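Local atomic coordinates of crystal protein (Bacillus thuringiensis serovar dakota, PDB entry 2ZTB), a protein that is a proteolytically activated bacterial toxin that recognizes cancer cells and, as an elongated beta-rich protein of the parasporin-2 group, probably acts by forming pores in membranes. Residues A[16-21]-A[218-223]; A[10-15]-A[119-124]; A[177-182]-A[234-239]; A[106-111]-A[152-157]; A[171-176]-A[241-246]. One frame throughout, in Å; residues are numbered along the deposited sequence.

Contact 1 (A[16-21]-A[218-223]); sequences LSSSPE and VLNTTS
Asn-220 spans two consecutive residues of the facing loop, bonding to Ser-18 through its backbone N and to Ser-17 through its amide. Asn-220 N gives its hydrogen to Ser-18 OG at 3.0 Å in a nearly straight bond (N-H...O 173°), and Asn-220 ND2 reaches Ser-17 O at 2.9 Å. In that second bond the acceptor lies within 6° of the amide plane, while ND2 stands above the carbonyl plane of Ser-17. Next to these bonds the contact turns apolar: Leu-219 CD2 rests on Ser-18 CB at 3.7 Å, and Leu-16 CG meets Leu-219 CD1 at 4.1 Å. The methyl CG2 of Thr-221 lies against Leu-16 O, 3.3 Å away. One shell out, Ser-18 OG, set beside its own backbone N (chi1 -42°), donates to Leu-16 O at 2.6 Å and closes the 16-18 turn. Ser-19 then caps helix 20-31, and its N bonds back to Ser-22 OG; Leu-219 also packs on Val-23 of that helix and on Phe-195 of strand 168-199. One hydroxyl, that of Ser-18, is thus both donor and acceptor: its proton serves its own loop and its oxygen takes the bond across the contact.

Contact 2 (A[10-15]-A[119-124]); sequences FNELSA and GFKFTS
Lys-121 NZ donates to Asn-11 O at 2.7 Å, the shorter of two hydrogen bonds that tie the 3-10 helical segment 10-15 to the loop following strand 96-116. The ammonium stands above the carbonyl plane of Asn-11, and a bend at the last torsion of the lysine (chi4 64°) turns NZ to this oxygen after an otherwise extended chain. On the way, Lys-121 CD passes Asn-11 OD1 at 3.8 Å. Glu-12 runs past Lys-121 in the opposite direction, so that its OE1 meets the backbone of the lysine rather than its ammonium: Lys-121 N donates to Glu-12 OE1 at 2.8 Å, with an N-H...O angle of 163°, on the anti side and somewhat out of the carboxylate plane. The other oxygen, OE2, forms a salt bridge with Lys-63 NZ and accepts a hydrogen bond from Met-9 N; together these three bonds fix the rotation of the carboxylate, and the nearby lysine would probably favour its charged form. Farther along the segment, Ala-15 N bonds back to Glu-12 O, and Ala-15 O accepts from Thr-118 OG1. Phe-120 also touches Ile-189 of strand 168-199, so its ring links the 3-10 segment to the long sheet. Over one face of this ring sits the Ala-15 methyl, in a CH-pi contact with CB 3.6 Å from the centroid and only 4° off the ring normal.

Contact 3 (A[177-182]-A[234-239]); sequences KIAKES and SSFDFQ
The strands 177-182 and 234-239 run antiparallel, their axes 4.6 Å apart at closest approach and their N-to-C directions 136° apart, with Lys-177 to Phe-236 and Ala-179 to Ser-234 as hydrogen-bonded pairs on either side of the non-hydrogen-bonded pair Ile-178 to Ser-235. Each hydrogen-bonded pair makes two backbone bonds, among them Lys-177 N to Phe-236 O at 2.7 Å and Ala-179 N to Ser-234 O at 2.8 Å. On the face shared by Lys-177, Ala-179, Ser-234 and Phe-236, the phenylalanine CG lies between the backbone N and the carbonyl carbon (chi1 67°), which swings the ring across to the partner strand, edge toward its backbone: Ile-178 C and Ala-179 N lie at that edge, while Lys-177 CB sits over one face, offset toward the rim, in a CH-pi contact 3.9 Å from the centroid. Phe-236 CE2 also touches Ala-179 CB at 3.4 Å. The segments belong to neighbouring long strands, 168-199 and 223-247, of the antiparallel sheet that runs through the elongated body of the toxin, and Ile-134 packs on Ala-179, Ser-234 and Phe-236. Past Phe-236, left-handed Asp-237 accompanies a beta bulge that shifts the register by one before Gln-239 N bonds to Thr-175 O. Its carboxylate forms a salt bridge: Lys-177 NZ lies 3.3 Å from Asp-237 OD2, on the anti side and tilted from the carboxylate plane. A lutetium ion lies about 4 Å from the Asp-237 side chain. At the other end a water bridges Ser-234 OG and Glu-181 OE1; the Glu-181 oxygens also accept from Ile-134 N and Gly-135 N.

Contact 4 (A[106-111]-A[152-157]); sequences FTNTST and ETITVS. With EDO (1,2-ethanediol), chain F.
Glu-152 opens the pairing with Asn-108: its carbonyl O accepts from Asn-108 N at 2.8 Å and its N donates to Asn-108 O at 3.2 Å, a hydrogen-bonded pair of antiparallel strands whose axes approach to 4.7 Å at an angle of 148°. Thr-153 follows as a non-hydrogen-bonded pair with Thr-107, both side chains on the exposed threonine-rich face. Ile-154 and Phe-106 close the next hydrogen-bonded pair, with Ile-154 N to Phe-106 O and Phe-106 N to Ile-154 O both at 2.9 Å. On the other face, Ile-154 CG2 presses on Phe-106 CB at 3.6 Å, being set between the backbone N and the carbonyl carbon, while the phenylalanine ring turns away from this strand (chi1 -173°). Asn-108 OD1, buried here, has no hydrogen-bonding partner in the model; its nearest atom across the contact is Ile-154 CG2 at 4.2 Å. Thr-155 O then accepts from O2 of an ethanediol, probably from the crystallisation liquor, whose other end lies by Ser-157. Strand 96-116 is flanked by 147-164 on one side and 223-247 on the other, where Phe-106 and Ile-154 pack on Ser-235 and Asn-108 on Ser-234; Ser-110 reaches Val-138 and Phe-140 of strand 136-142.

Contact 5 (A[171-176]-A[241-246]); sequences TIQLTA and IVQPAR
Strand 171-176 and the segment 241-246 pair antiparallel, with Gln-173 and Ile-241 a hydrogen-bonded pair and Ile-172 and Val-242 a non-hydrogen-bonded one, near the end of the long antiparallel sheet. Gln-173 N donates to Ile-241 O at 2.8 Å and Ile-241 N returns a bond to Gln-173 O at 2.9 Å; beyond the register pair, Gln-243 N still reaches Thr-171 O at 3.0 Å (N-H...O 164°). Val-242 CG1, opposite its backbone N (chi1 -173°), is set beside Ile-172 CG1 at 4.2 Å, the two side chains running alongside each other on the face where both also pack on Val-160 of strand 147-164. On the other face, Thr-175 and Ile-241 meet nearly perpendicular, with Thr-175 CG2 on Ile-241 CG1 at 3.7 Å. The amide planes of Gln-173 and Gln-243 are 71° apart there, but the orientation of the Gln-243 amide, and so any bond between them, is doubtful. Backbone bonds of Ile-172 with Asp-86 and of Leu-174 with Ala-84 tie strand 171-176 to strand 61-90 as well. Past the last direct backbone bond, a water takes over the link between the two segments: it accepts from Thr-171 N at 2.9 Å and donates to Pro-244 O at 2.8 Å.

How the contacts relate
Contacts 3, 4 and 5 belong to one long antiparallel sheet, and contacts 1 and 2 to loops and short helical segments on the opposite side of the chain's centre. Contacts 3 and 5 share strands 168-199 and 223-247, joined by a probable Gln-239 N to Thr-175 O bond; contact 4 lies one strand over, with Phe-106 against Ser-235 and Ile-178 of contact 3. Contacts 1 and 2 adjoin through Leu-16 on Phe-120 and a probable Ser-18 N to Leu-13 O bond. Side-chain groups supply at least one partner in each hydrogen bond across contact 1 and across contact 2, whereas backbone pairs dominate the sheet. Contact 4 is a surface contact; the others are partly buried.

Contact 1 (A[16-21]-A[218-223])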
# COMPACT_ATOMS: atom_id res chain seq x y z
N LEU A 16 2.98 -15.53 -12.36
CA LEU A 16 2.31 -15.71 -13.65
C LEU A 16 1.77 -17.15 -13.78
O LEU A 16 1.62 -17.71 -14.89
CB LEU A 16 3.27 -15.40 -14.80
CG LEU A 16 3.74 -13.96 -15.14
CD1 LEU A 16 2.65 -12.91 -14.95
CD2 LEU A 16 4.99 -13.58 -14.38
N SER A 17 1.49 -17.76 -12.63
CA SER A 17 0.93 -19.11 -12.58
C SER A 17 1.80 -20.14 -13.32
O SER A 17 1.30 -21.19 -13.74
CB SER A 17 -0.49 -19.12 -13.13
OG SER A 17 -1.32 -18.27 -12.35
N SER A 18 3.09 -19.82 -13.45
CA SER A 18 4.00 -20.66 -14.19
C SER A 18 5.23 -21.08 -13.38
O SER A 18 5.34 -20.79 -12.18
CB SER A 18 4.40 -19.99 -15.51
OG SER A 18 3.27 -19.39 -16.10
N SER A 19 6.13 -21.79 -14.07
CA SER A 19 7.30 -22.37 -13.45
C SER A 19 8.38 -22.49 -14.52
O SER A 19 8.08 -22.39 -15.71
CB SER A 19 6.97 -23.74 -12.82
OG SER A 19 6.46 -24.68 -13.78
N PRO A 20 9.66 -22.64 -14.12
CA PRO A 20 10.65 -22.93 -15.16
C PRO A 20 10.33 -24.21 -15.93
O PRO A 20 10.62 -24.31 -17.14
CB PRO A 20 11.95 -23.09 -14.35
CG PRO A 20 11.71 -22.23 -13.12
CD PRO A 20 10.28 -22.48 -12.79
N GLU A 21 9.74 -25.18 -15.25
CA GLU A 21 9.42 -26.47 -15.87
C GLU A 21 8.32 -26.31 -16.90
O GLU A 21 8.33 -26.97 -17.92
CB GLU A 21 9.01 -27.51 -14.83
CG GLU A 21 10.14 -28.01 -13.91
CD GLU A 21 10.56 -27.02 -12.80
OE1 GLU A 21 9.77 -26.12 -12.42
OE2 GLU A 21 11.70 -27.15 -12.30
N VAL A 218 5.07 -18.89 -23.68
CA VAL A 218 5.64 -19.89 -22.77
C VAL A 218 5.13 -19.81 -21.31
O VAL A 218 5.39 -20.71 -20.49
CB VAL A 218 7.20 -19.90 -22.83
CG1 VAL A 218 7.69 -20.32 -24.26
CG2 VAL A 218 7.80 -18.51 -22.43
N LEU A 219 4.38 -18.74 -21.00
CA LEU A 219 3.82 -18.54 -19.67
C LEU A 219 2.31 -18.76 -19.74
O LEU A 219 1.70 -18.52 -20.78
CB LEU A 219 4.12 -17.11 -19.14
CG LEU A 219 5.57 -16.70 -18.78
CD1 LEU A 219 5.68 -15.22 -18.48
CD2 LEU A 219 6.15 -17.48 -17.61
N ASN A 220 1.73 -19.18 -18.61
CA ASN A 220 0.29 -19.45 -18.53
C ASN A 220 -0.54 -18.19 -18.49
O ASN A 220 -1.74 -18.22 -18.79
CB ASN A 220 -0.03 -20.33 -17.33
CG ASN A 220 0.51 -21.73 -17.48
OD1 ASN A 220 0.53 -22.29 -18.59
ND2 ASN A 220 0.95 -22.31 -16.37
N THR A 221 0.10 -17.09 -18.10
CA THR A 221 -0.53 -15.78 -18.11
C THR A 221 0.58 -14.75 -18.21
O THR A 221 1.73 -15.07 -17.94
CB THR A 221 -1.39 -15.48 -16.82
OG1 THR A 221 -2.11 -14.25 -17.04
CG2 THR A 221 -0.53 -15.27 -15.59
N THR A 222 0.23 -13.53 -18.57
CA THR A 222 1.22 -12.45 -18.61
C THR A 222 0.71 -11.21 -17.89
O THR A 222 1.25 -10.11 -18.07
CB THR A 222 1.60 -12.08 -20.07
OG1 THR A 222 0.40 -11.79 -20.81
CG2 THR A 222 2.38 -13.21 -20.75
N SER A 223 -0.33 -11.38 -17.08
CA SER A 223 -0.80 -10.27 -16.27
C SER A 223 -1.14 -10.65 -14.84
O SER A 223 -1.33 -11.82 -14.52
CB SER A 223 -1.99 -9.56 -16.94
OG SER A 223 -3.05 -10.46 -17.14

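Contact 2 (A[10-15]-A[119-124])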
# COMPACT_ATOMS: atom_id res chain seq x y z
N PHE A 10 13.09 -15.38 -12.36
CA PHE A 10 12.64 -16.78 -12.30
C PHE A 10 11.83 -17.12 -11.05
O PHE A 10 10.94 -17.99 -11.11
CB PHE A 10 13.80 -17.77 -12.48
CG PHE A 10 14.11 -18.10 -13.93
CD1 PHE A 10 15.33 -17.75 -14.49
CD2 PHE A 10 13.19 -18.78 -14.72
CE1 PHE A 10 15.62 -18.05 -15.82
CE2 PHE A 10 13.48 -19.09 -16.05
CZ PHE A 10 14.70 -18.72 -16.60
N ASN A 11 12.14 -16.46 -9.92
CA ASN A 11 11.46 -16.73 -8.66
C ASN A 11 10.09 -16.07 -8.56
O ASN A 11 9.41 -16.17 -7.54
CB ASN A 11 12.36 -16.46 -7.43
CG ASN A 11 12.64 -14.96 -7.16
OD1 ASN A 11 13.18 -14.63 -6.11
ND2 ASN A 11 12.28 -14.07 -8.09
N GLU A 12 9.69 -15.41 -9.64
CA GLU A 12 8.39 -14.74 -9.76
C GLU A 12 7.47 -15.42 -10.78
O GLU A 12 6.35 -14.95 -11.00
CB GLU A 12 8.59 -13.33 -10.29
CG GLU A 12 9.18 -12.37 -9.33
CD GLU A 12 9.28 -11.01 -9.97
OE1 GLU A 12 8.46 -10.15 -9.59
OE2 GLU A 12 10.15 -10.82 -10.85
N LEU A 13 7.96 -16.46 -11.44
CA LEU A 13 7.16 -17.20 -12.44
C LEU A 13 5.84 -17.71 -11.89
O LEU A 13 4.83 -17.70 -12.58
CB LEU A 13 8.00 -18.31 -13.07
CG LEU A 13 8.58 -17.96 -14.47
CD1 LEU A 13 9.09 -16.53 -14.62
CD2 LEU A 13 9.61 -18.98 -14.97
N SER A 14 5.84 -18.12 -10.62
CA SER A 14 4.61 -18.50 -9.91
C SER A 14 3.57 -17.39 -9.87
O SER A 14 2.36 -17.67 -9.80
CB SER A 14 4.94 -18.93 -8.49
OG SER A 14 5.54 -17.86 -7.78
N ALA A 15 4.04 -16.14 -9.95
CA ALA A 15 3.17 -14.96 -10.01
C ALA A 15 2.43 -14.88 -11.34
O ALA A 15 1.40 -14.23 -11.44
CB ALA A 15 3.97 -13.64 -9.74
N GLY A 119 1.75 -12.54 -5.96
CA GLY A 119 3.06 -12.45 -5.29
C GLY A 119 4.24 -12.04 -6.14
O GLY A 119 5.32 -12.62 -6.03
N PHE A 120 4.04 -11.06 -7.00
CA PHE A 120 5.13 -10.39 -7.67
C PHE A 120 6.11 -9.81 -6.67
O PHE A 120 5.74 -9.50 -5.53
CB PHE A 120 4.60 -9.30 -8.59
CG PHE A 120 3.93 -9.82 -9.83
CD1 PHE A 120 2.55 -10.02 -9.86
CD2 PHE A 120 4.69 -10.15 -10.96
CE1 PHE A 120 1.93 -10.52 -11.02
CE2 PHE A 120 4.08 -10.65 -12.12
CZ PHE A 120 2.70 -10.83 -12.15
N LYS A 121 7.37 -9.69 -7.07
CA LYS A 121 8.41 -9.16 -6.19
C LYS A 121 9.01 -7.90 -6.81
O LYS A 121 10.08 -7.94 -7.37
CB LYS A 121 9.50 -10.21 -5.94
CG LYS A 121 8.97 -11.55 -5.43
CD LYS A 121 10.10 -12.54 -5.15
CE LYS A 121 9.57 -13.83 -4.55
NZ LYS A 121 8.69 -14.54 -5.53
N PHE A 122 8.27 -6.80 -6.73
CA PHE A 122 8.77 -5.49 -7.18
C PHE A 122 9.71 -4.85 -6.19
O PHE A 122 9.47 -4.86 -4.98
CB PHE A 122 7.62 -4.55 -7.46
CG PHE A 122 6.85 -4.90 -8.70
CD1 PHE A 122 5.73 -5.70 -8.64
CD2 PHE A 122 7.26 -4.41 -9.95
CE1 PHE A 122 5.01 -6.01 -9.78
CE2 PHE A 122 6.55 -4.72 -11.10
CZ PHE A 122 5.42 -5.53 -11.01
N THR A 123 10.77 -4.27 -6.74
CA THR A 123 11.84 -3.62 -6.01
C THR A 123 11.61 -2.11 -5.95
O THR A 123 11.92 -1.46 -4.94
CB THR A 123 13.20 -3.96 -6.67
OG1 THR A 123 13.68 -5.21 -6.15
CG2 THR A 123 14.26 -2.89 -6.44
N SER A 124 11.05 -1.54 -7.02
CA SER A 124 10.84 -0.10 -7.07
C SER A 124 9.65 0.37 -6.25
O SER A 124 8.59 -0.25 -6.25
CB SER A 124 10.77 0.44 -8.51
OG SER A 124 10.41 -0.54 -9.45

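Contact 3 (A[177-182]-A[234-239])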
# COMPACT_ATOMS: atom_id res chain seq x y z
N LYS A 177 -14.66 14.47 17.06
CA LYS A 177 -15.02 13.32 16.26
C LYS A 177 -13.73 12.75 15.65
O LYS A 177 -12.75 13.48 15.45
CB LYS A 177 -16.01 13.69 15.15
CG LYS A 177 -17.36 14.20 15.64
CD LYS A 177 -18.29 14.47 14.47
CE LYS A 177 -19.65 14.97 14.91
NZ LYS A 177 -19.68 16.41 15.32
N ILE A 178 -13.74 11.45 15.38
CA ILE A 178 -12.65 10.82 14.67
C ILE A 178 -13.17 10.36 13.31
O ILE A 178 -14.23 9.72 13.23
CB ILE A 178 -12.05 9.64 15.47
CG1 ILE A 178 -11.48 10.13 16.81
CG2 ILE A 178 -10.97 8.93 14.65
CD1 ILE A 178 -11.01 8.98 17.72
N ALA A 179 -12.43 10.71 12.27
CA ALA A 179 -12.72 10.24 10.91
C ALA A 179 -11.69 9.19 10.51
O ALA A 179 -10.48 9.46 10.54
CB ALA A 179 -12.70 11.40 9.92
N LYS A 180 -12.18 8.00 10.16
CA LYS A 180 -11.37 7.03 9.46
C LYS A 180 -11.73 7.15 7.98
O LYS A 180 -12.82 6.74 7.55
CB LYS A 180 -11.58 5.60 9.97
CG LYS A 180 -10.82 4.54 9.14
CD LYS A 180 -11.59 3.20 9.03
CE LYS A 180 -11.20 2.48 7.73
NZ LYS A 180 -11.51 1.01 7.74
N GLU A 181 -10.83 7.75 7.23
CA GLU A 181 -11.03 7.92 5.80
C GLU A 181 -10.15 6.94 5.05
O GLU A 181 -9.02 6.65 5.48
CB GLU A 181 -10.72 9.34 5.37
CG GLU A 181 -11.65 10.40 5.96
CD GLU A 181 -11.20 11.78 5.59
OE1 GLU A 181 -10.13 12.19 6.07
OE2 GLU A 181 -11.90 12.45 4.80
N SER A 182 -10.66 6.40 3.96
CA SER A 182 -9.85 5.49 3.15
C SER A 182 -10.26 5.40 1.70
O SER A 182 -11.38 5.75 1.32
CB SER A 182 -9.79 4.09 3.78
OG SER A 182 -11.07 3.51 3.78
N SER A 234 -7.96 10.92 11.65
CA SER A 234 -7.77 12.27 12.21
C SER A 234 -8.97 12.71 13.04
O SER A 234 -10.07 12.14 12.94
CB SER A 234 -7.45 13.28 11.11
OG SER A 234 -8.53 13.43 10.20
N SER A 235 -8.74 13.70 13.89
CA SER A 235 -9.79 14.22 14.74
C SER A 235 -10.25 15.54 14.15
O SER A 235 -9.47 16.24 13.51
CB SER A 235 -9.29 14.39 16.18
OG SER A 235 -8.25 15.34 16.22
N PHE A 236 -11.53 15.84 14.34
CA PHE A 236 -12.17 17.06 13.86
C PHE A 236 -13.40 17.38 14.73
O PHE A 236 -13.77 16.59 15.59
CB PHE A 236 -12.54 16.93 12.36
CG PHE A 236 -13.61 15.91 12.06
CD1 PHE A 236 -14.84 16.32 11.57
CD2 PHE A 236 -13.39 14.55 12.26
CE1 PHE A 236 -15.85 15.39 11.29
CE2 PHE A 236 -14.39 13.61 11.96
CZ PHE A 236 -15.63 14.05 11.48
N ASP A 237 -14.00 18.53 14.49
CA ASP A 237 -15.21 18.99 15.19
C ASP A 237 -15.04 19.04 16.69
O ASP A 237 -15.83 18.45 17.44
CB ASP A 237 -16.44 18.15 14.78
CG ASP A 237 -16.97 18.49 13.38
OD1 ASP A 237 -16.47 19.42 12.72
OD2 ASP A 237 -17.92 17.81 12.94
N PHE A 238 -13.99 19.75 17.12
CA PHE A 238 -13.67 19.95 18.53
C PHE A 238 -14.73 20.79 19.23
O PHE A 238 -15.19 21.83 18.71
CB PHE A 238 -12.28 20.58 18.72
CG PHE A 238 -11.18 19.86 17.98
CD1 PHE A 238 -10.65 20.39 16.81
CD2 PHE A 238 -10.67 18.66 18.46
CE1 PHE A 238 -9.64 19.71 16.12
CE2 PHE A 238 -9.67 17.98 17.77
CZ PHE A 238 -9.15 18.51 16.61
N GLN A 239 -15.12 20.34 20.42
CA GLN A 239 -16.15 21.04 21.21
C GLN A 239 -15.72 21.11 22.65
O GLN A 239 -15.01 20.24 23.15
CB GLN A 239 -17.51 20.33 21.13
CG GLN A 239 -18.17 20.29 19.77
CD GLN A 239 -18.78 21.62 19.36
OE1 GLN A 239 -18.79 22.58 20.13
NE2 GLN A 239 -19.30 21.68 18.15
O HOH W 1 -8.89 11.55 8.36

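Contact 4 (A[106-111]-A[152-157])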
# COMPACT_ATOMS: atom_id res chain seq x y z
N PHE A 106 -3.97 14.71 19.95
CA PHE A 106 -4.43 13.60 19.18
C PHE A 106 -3.34 13.34 18.16
O PHE A 106 -2.78 14.27 17.58
CB PHE A 106 -5.74 13.99 18.49
CG PHE A 106 -6.42 12.86 17.78
CD1 PHE A 106 -7.41 12.14 18.40
CD2 PHE A 106 -6.09 12.56 16.46
CE1 PHE A 106 -8.05 11.13 17.74
CE2 PHE A 106 -6.74 11.56 15.78
CZ PHE A 106 -7.71 10.84 16.42
N THR A 107 -3.00 12.06 17.97
CA THR A 107 -2.01 11.69 16.99
C THR A 107 -2.71 11.15 15.75
O THR A 107 -3.34 10.07 15.79
CB THR A 107 -0.97 10.71 17.59
OG1 THR A 107 -0.34 11.35 18.70
CG2 THR A 107 0.09 10.33 16.58
N ASN A 108 -2.63 11.93 14.67
CA ASN A 108 -3.20 11.53 13.38
C ASN A 108 -2.33 10.45 12.79
O ASN A 108 -1.11 10.53 12.88
CB ASN A 108 -3.24 12.71 12.38
CG ASN A 108 -4.12 13.86 12.84
OD1 ASN A 108 -5.03 13.72 13.66
ND2 ASN A 108 -3.86 15.03 12.28
N THR A 109 -2.95 9.43 12.19
CA THR A 109 -2.18 8.43 11.44
C THR A 109 -2.60 8.38 9.97
O THR A 109 -3.78 8.55 9.63
CB THR A 109 -2.29 7.01 12.05
OG1 THR A 109 -3.66 6.64 12.17
CG2 THR A 109 -1.63 6.96 13.42
N SER A 110 -1.61 8.15 9.11
CA SER A 110 -1.83 7.83 7.69
C SER A 110 -1.17 6.50 7.40
O SER A 110 0.03 6.34 7.63
CB SER A 110 -1.21 8.90 6.79
OG SER A 110 -1.59 10.19 7.20
N THR A 111 -1.95 5.55 6.90
CA THR A 111 -1.47 4.18 6.64
C THR A 111 -1.60 3.79 5.15
O THR A 111 -2.65 4.02 4.54
CB THR A 111 -2.20 3.18 7.56
OG1 THR A 111 -1.96 3.55 8.93
CG2 THR A 111 -1.71 1.72 7.34
N GLU A 152 1.37 12.48 12.67
CA GLU A 152 1.50 13.91 12.96
C GLU A 152 0.68 14.23 14.22
O GLU A 152 -0.36 13.63 14.44
CB GLU A 152 1.06 14.79 11.78
CG GLU A 152 1.83 14.63 10.41
CD GLU A 152 3.35 14.96 10.42
OE1 GLU A 152 3.95 15.28 11.48
OE2 GLU A 152 3.98 14.85 9.33
N THR A 153 1.14 15.18 15.03
CA THR A 153 0.50 15.51 16.30
C THR A 153 -0.35 16.79 16.22
O THR A 153 0.16 17.82 15.79
CB THR A 153 1.58 15.76 17.38
OG1 THR A 153 2.65 14.82 17.22
CG2 THR A 153 0.99 15.70 18.79
N ILE A 154 -1.62 16.73 16.65
CA ILE A 154 -2.45 17.93 16.81
C ILE A 154 -2.70 18.20 18.28
O ILE A 154 -3.26 17.35 18.97
CB ILE A 154 -3.83 17.91 16.02
CG1 ILE A 154 -4.64 19.20 16.26
CG2 ILE A 154 -4.72 16.78 16.45
CD1 ILE A 154 -5.77 19.50 15.21
N THR A 155 -2.27 19.37 18.75
CA THR A 155 -2.54 19.85 20.11
C THR A 155 -3.62 20.92 20.01
O THR A 155 -3.51 21.86 19.22
CB THR A 155 -1.26 20.43 20.79
OG1 THR A 155 -0.22 19.44 20.78
CG2 THR A 155 -1.51 20.78 22.21
N VAL A 156 -4.68 20.77 20.81
CA VAL A 156 -5.78 21.72 20.81
C VAL A 156 -6.04 22.24 22.23
O VAL A 156 -6.32 21.45 23.13
CB VAL A 156 -7.10 21.11 20.21
CG1 VAL A 156 -8.27 22.09 20.29
CG2 VAL A 156 -6.89 20.67 18.78
N SER A 157 -5.90 23.55 22.41
CA SER A 157 -6.27 24.22 23.64
C SER A 157 -7.51 25.08 23.45
O SER A 157 -7.68 25.71 22.40
CB SER A 157 -5.14 25.14 24.12
OG SER A 157 -4.07 24.37 24.65
C1 EDO F . -1.16 24.63 22.74
O1 EDO F . -2.31 23.85 23.10
C2 EDO F . -1.09 24.63 21.22
O2 EDO F . -2.34 24.13 20.75

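Contact 5 (A[171-176]-A[241-246])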
# COMPACT_ATOMS: atom_id res chain seq x y z
N THR A 171 -17.40 19.66 35.84
CA THR A 171 -16.51 19.03 34.86
C THR A 171 -16.59 19.71 33.48
O THR A 171 -17.68 20.07 32.99
CB THR A 171 -16.81 17.51 34.72
OG1 THR A 171 -16.64 16.88 35.99
CG2 THR A 171 -15.87 16.85 33.75
N ILE A 172 -15.42 19.90 32.87
CA ILE A 172 -15.28 20.45 31.52
C ILE A 172 -14.54 19.43 30.66
O ILE A 172 -13.52 18.89 31.08
CB ILE A 172 -14.49 21.79 31.53
CG1 ILE A 172 -15.22 22.85 32.37
CG2 ILE A 172 -14.26 22.31 30.11
CD1 ILE A 172 -14.63 23.03 33.75
N GLN A 173 -15.07 19.14 29.47
CA GLN A 173 -14.42 18.23 28.55
C GLN A 173 -14.06 18.89 27.24
O GLN A 173 -14.76 19.80 26.79
CB GLN A 173 -15.29 16.99 28.28
CG GLN A 173 -15.81 16.30 29.56
CD GLN A 173 -16.89 15.27 29.28
OE1 GLN A 173 -17.78 15.50 28.46
NE2 GLN A 173 -16.82 14.13 29.97
N LEU A 174 -12.97 18.44 26.63
CA LEU A 174 -12.68 18.73 25.24
C LEU A 174 -13.00 17.48 24.45
O LEU A 174 -12.47 16.40 24.73
CB LEU A 174 -11.22 19.15 25.05
CG LEU A 174 -10.77 19.49 23.61
CD1 LEU A 174 -11.47 20.72 23.07
CD2 LEU A 174 -9.28 19.68 23.57
N THR A 175 -13.90 17.60 23.48
CA THR A 175 -14.33 16.45 22.71
C THR A 175 -14.08 16.64 21.23
O THR A 175 -13.97 17.76 20.76
CB THR A 175 -15.81 16.12 22.93
OG1 THR A 175 -16.62 17.08 22.23
CG2 THR A 175 -16.17 16.13 24.44
N ALA A 176 -14.00 15.53 20.49
CA ALA A 176 -13.82 15.55 19.06
C ALA A 176 -14.53 14.38 18.38
O ALA A 176 -14.99 13.45 19.04
CB ALA A 176 -12.33 15.56 18.71
N ILE A 241 -17.39 21.03 26.28
CA ILE A 241 -18.60 20.62 26.99
C ILE A 241 -18.42 20.96 28.46
O ILE A 241 -17.55 20.40 29.13
CB ILE A 241 -18.91 19.10 26.85
CG1 ILE A 241 -18.73 18.60 25.41
CG2 ILE A 241 -20.30 18.78 27.41
CD1 ILE A 241 -19.78 19.09 24.41
N VAL A 242 -19.24 21.89 28.93
CA VAL A 242 -19.31 22.19 30.35
C VAL A 242 -20.55 21.50 30.90
O VAL A 242 -21.68 21.84 30.53
CB VAL A 242 -19.36 23.72 30.65
CG1 VAL A 242 -19.25 23.97 32.14
CG2 VAL A 242 -18.25 24.48 29.88
N GLN A 243 -20.34 20.51 31.77
CA GLN A 243 -21.45 19.75 32.36
C GLN A 243 -22.07 20.45 33.58
O GLN A 243 -21.42 21.29 34.21
CB GLN A 243 -21.02 18.32 32.67
CG GLN A 243 -21.06 17.43 31.45
CD GLN A 243 -20.10 16.28 31.53
OE1 GLN A 243 -19.83 15.61 30.52
NE2 GLN A 243 -19.57 16.04 32.72
N PRO A 244 -23.35 20.13 33.90
CA PRO A 244 -23.99 20.79 35.04
C PRO A 244 -23.20 20.58 36.33
O PRO A 244 -22.64 19.51 36.54
CB PRO A 244 -25.35 20.09 35.14
CG PRO A 244 -25.60 19.52 33.80
CD PRO A 244 -24.25 19.16 33.25
N ALA A 245 -23.13 21.62 37.15
CA ALA A 245 -22.53 21.52 38.48
C ALA A 245 -23.22 20.42 39.29
O ALA A 245 -24.45 20.34 39.33
CB ALA A 245 -22.63 22.83 39.21
N ARG A 246 -22.40 19.57 39.90
CA ARG A 246 -22.89 18.52 40.78
C ARG A 246 -22.45 18.77 42.22
O ARG A 246 -21.33 19.23 42.47
CB ARG A 246 -22.45 17.14 40.27
CG ARG A 246 -23.35 16.57 39.14
CD ARG A 246 -24.85 16.89 39.38
NE ARG A 246 -25.37 16.37 40.65
CZ ARG A 246 -26.37 16.91 41.35
NH1 ARG A 246 -26.99 18.01 40.94
NH2 ARG A 246 -26.76 16.35 42.49
O HOH W 2 -20.02 18.50 36.50